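Side-chain contact in dihydrodipicolinate synthase (Bacillus anthracis, PDB 1XKY), which probably condenses pyruvate with aspartate semialdehyde, the first committed step of the bacterial route to lysine: residues A[13-18]-A[227-232]. Residues are numbered along the deposited sequence; the frame is centred on the assembly and turned at random.
Sequences FGTIAT and EMIAAF
I229 reaches out from helix 218-234 and sets its terminal methyl against two neighbouring residues, T15 and I16, where the chain turns into the first barrel strand. The closest touch is between I229 CD1 and I16 CG1, at 3.8 Å. The same methyl lies 4.0 Å from T15 CB, so a single carbon serves both partners. Its extended outer chain (chi2 173°) carries CD1 well clear of the helix backbone, which is how it bridges a gap of 8.0 Å between the CA atoms of T15 and I229.

The two partners receive I229 differently. The side chains of T15 and I229 point past one another in opposite senses, and the second branch of the isoleucine, CG2, approaches T15 CG2 at 4.2 Å. I16 lies slantwise across I229; its CG1 and CD1 both border the methyl, with the two CD1 atoms 4.1 Å apart. With a chi1 of -51°, I16 CG1 stands beside its own backbone N and opposite the carbonyl carbon, and the extended chain beyond it carries CD1 toward the helix.

I16 is buried on a strand, whose extended backbone beta-branching favours, and also rests on S218 and M225 of helix 218-234. Isoleucine suits position 229 because its two methyl-bearing branches touch different atoms. T15, partly exposed, offers CB to I229 CD1, its hydroxyl lying closer to that methyl than its CG2 does. I229 also packs on M206.

The contact thus belongs to the closure of the TIM barrel, where the first strand meets the eighth and the helix following the eighth covers the seam. Made through carbon atoms, mainly round I229 CD1, it rests on dispersion and burial, while T15 is tied through its backbone to I213 of strand 212-215.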
ATOM      1  N   PHE A  13     -18.527  -3.188 -28.785  1.00 20.17           N
ATOM      2  CA  PHE A  13     -18.224  -1.834 -28.322  1.00 19.15           C
ATOM      3  C   PHE A  13     -17.022  -1.217 -29.037  1.00 18.29           C
ATOM      4  O   PHE A  13     -16.721  -0.053 -28.816  1.00 18.01           O
ATOM      5  CB  PHE A  13     -17.987  -1.817 -26.811  1.00 18.96           C
ATOM      6  CG  PHE A  13     -19.133  -2.350 -26.016  1.00 19.36           C
ATOM      7  CD1 PHE A  13     -20.403  -1.804 -26.157  1.00 19.82           C
ATOM      8  CD2 PHE A  13     -18.951  -3.387 -25.117  1.00 19.76           C
ATOM      9  CE1 PHE A  13     -21.470  -2.289 -25.420  1.00 19.73           C
ATOM     10  CE2 PHE A  13     -20.020  -3.877 -24.376  1.00 20.14           C
ATOM     11  CZ  PHE A  13     -21.274  -3.327 -24.524  1.00 19.64           C
ATOM     12  N   GLY A  14     -16.345  -1.996 -29.878  1.00 17.86           N
ATOM     13  CA  GLY A  14     -15.156  -1.525 -30.592  1.00 17.74           C
ATOM     14  C   GLY A  14     -13.921  -1.402 -29.712  1.00 17.44           C
ATOM     15  O   GLY A  14     -13.845  -2.010 -28.632  1.00 17.14           O
ATOM     16  N   THR A  15     -12.953  -0.610 -30.170  1.00 17.02           N
ATOM     17  CA  THR A  15     -11.658  -0.486 -29.493  1.00 16.96           C
ATOM     18  C   THR A  15     -11.552   0.727 -28.571  1.00 16.78           C
ATOM     19  O   THR A  15     -10.728   0.729 -27.664  1.00 17.33           O
ATOM     20  CB  THR A  15     -10.496  -0.409 -30.512  1.00 17.17           C
ATOM     21  OG1 THR A  15     -10.827   0.537 -31.541  1.00 17.06           O
ATOM     22  CG2 THR A  15     -10.237  -1.765 -31.134  1.00 17.33           C
ATOM     23  N   ILE A  16     -12.346   1.768 -28.816  1.00 16.55           N
ATOM     24  CA  ILE A  16     -12.326   2.972 -27.969  1.00 16.20           C
ATOM     25  C   ILE A  16     -13.727   3.389 -27.510  1.00 15.96           C
ATOM     26  O   ILE A  16     -14.381   4.220 -28.144  1.00 15.68           O
ATOM     27  CB  ILE A  16     -11.662   4.174 -28.670  1.00 16.25           C
ATOM     28  CG1 ILE A  16     -10.285   3.783 -29.236  1.00 15.84           C
ATOM     29  CG2 ILE A  16     -11.526   5.347 -27.675  1.00 16.78           C
ATOM     30  CD1 ILE A  16      -9.587   4.874 -30.009  1.00 15.57           C
ATOM     31  N   ALA A  17     -14.180   2.810 -26.402  1.00 15.39           N
ATOM     32  CA  ALA A  17     -15.352   3.332 -25.707  1.00 14.90           C
ATOM     33  C   ALA A  17     -14.919   4.566 -24.933  1.00 14.86           C
ATOM     34  O   ALA A  17     -13.791   4.638 -24.443  1.00 15.15           O
ATOM     35  CB  ALA A  17     -15.956   2.285 -24.779  1.00 14.70           C
ATOM     36  N   THR A  18     -15.792   5.561 -24.858  1.00 14.12           N
ATOM     37  CA  THR A  18     -15.459   6.793 -24.184  1.00 13.72           C
ATOM     38  C   THR A  18     -16.380   7.000 -23.000  1.00 13.78           C
ATOM     39  O   THR A  18     -17.614   6.916 -23.132  1.00 13.63           O
ATOM     40  CB  THR A  18     -15.504   8.006 -25.139  1.00 13.64           C
ATOM     41  OG1 THR A  18     -14.501   7.841 -26.147  1.00 14.28           O
ATOM     42  CG2 THR A  18     -15.252   9.304 -24.389  1.00 13.68           C
ATOM     43  N   GLU A 227      -5.053   5.980 -34.288  1.00 15.03           N
ATOM     44  CA  GLU A 227      -3.848   5.694 -35.077  1.00 15.12           C
ATOM     45  C   GLU A 227      -2.876   4.788 -34.311  1.00 14.99           C
ATOM     46  O   GLU A 227      -2.235   3.931 -34.904  1.00 15.07           O
ATOM     47  CB  GLU A 227      -3.150   7.007 -35.472  1.00 15.04           C
ATOM     48  CG  GLU A 227      -1.867   6.848 -36.296  1.00 15.57           C
ATOM     49  CD  GLU A 227      -2.105   6.541 -37.766  1.00 16.03           C
ATOM     50  OE1 GLU A 227      -1.119   6.254 -38.477  1.00 16.72           O
ATOM     51  OE2 GLU A 227      -3.258   6.580 -38.222  1.00 16.08           O
ATOM     52  N   MET A 228      -2.758   4.996 -33.000  1.00 15.28           N
ATOM     53  CA  MET A 228      -1.943   4.140 -32.141  1.00 15.40           C
ATOM     54  C   MET A 228      -2.381   2.680 -32.220  1.00 15.31           C
ATOM     55  O   MET A 228      -1.551   1.784 -32.395  1.00 14.98           O
ATOM     56  CB  MET A 228      -2.003   4.625 -30.683  1.00 15.70           C
ATOM     57  CG  MET A 228      -1.042   3.894 -29.761  1.00 17.24           C
ATOM     58  SD  MET A 228      -1.341   4.200 -28.018  1.00 17.37           S
ATOM     59  CE  MET A 228      -2.969   3.491 -27.760  1.00 18.01           C
ATOM     60  N   ILE A 229      -3.685   2.450 -32.095  1.00 15.48           N
ATOM     61  CA  ILE A 229      -4.242   1.103 -32.123  1.00 16.00           C
ATOM     62  C   ILE A 229      -4.108   0.459 -33.507  1.00 15.99           C
ATOM     63  O   ILE A 229      -3.810  -0.726 -33.604  1.00 16.38           O
ATOM     64  CB  ILE A 229      -5.722   1.098 -31.648  1.00 16.32           C
ATOM     65  CG1 ILE A 229      -5.783   1.427 -30.152  1.00 16.36           C
ATOM     66  CG2 ILE A 229      -6.405  -0.254 -31.943  1.00 16.31           C
ATOM     67  CD1 ILE A 229      -7.172   1.616 -29.618  1.00 17.30           C
ATOM     68  N   ALA A 230      -4.318   1.239 -34.566  1.00 16.03           N
ATOM     69  CA  ALA A 230      -4.147   0.742 -35.936  1.00 15.98           C
ATOM     70  C   ALA A 230      -2.686   0.329 -36.187  1.00 15.90           C
ATOM     71  O   ALA A 230      -2.418  -0.740 -36.739  1.00 16.39           O
ATOM     72  CB  ALA A 230      -4.575   1.793 -36.930  1.00 15.89           C
ATOM     73  N   ALA A 231      -1.756   1.179 -35.768  1.00 16.19           N
ATOM     74  CA  ALA A 231      -0.330   0.881 -35.860  1.00 16.47           C
ATOM     75  C   ALA A 231       0.036  -0.370 -35.064  1.00 17.05           C
ATOM     76  O   ALA A 231       0.771  -1.238 -35.549  1.00 16.59           O
ATOM     77  CB  ALA A 231       0.484   2.064 -35.383  1.00 16.25           C
ATOM     78  N   PHE A 232      -0.466  -0.454 -33.837  1.00 17.73           N
ATOM     79  CA  PHE A 232      -0.222  -1.618 -32.996  1.00 18.38           C
ATOM     80  C   PHE A 232      -0.742  -2.901 -33.634  1.00 18.30           C
ATOM     81  O   PHE A 232      -0.009  -3.873 -33.770  1.00 18.80           O
ATOM     82  CB  PHE A 232      -0.870  -1.452 -31.625  1.00 18.62           C
ATOM     83  CG  PHE A 232      -0.528  -2.562 -30.684  1.00 21.00           C
ATOM     84  CD1 PHE A 232       0.731  -2.617 -30.095  1.00 23.10           C
ATOM     85  CD2 PHE A 232      -1.431  -3.576 -30.428  1.00 22.97           C
ATOM     86  CE1 PHE A 232       1.065  -3.653 -29.236  1.00 23.79           C
ATOM     87  CE2 PHE A 232      -1.100  -4.618 -29.573  1.00 23.95           C
ATOM     88  CZ  PHE A 232       0.149  -4.655 -28.982  1.00 23.70           C
TER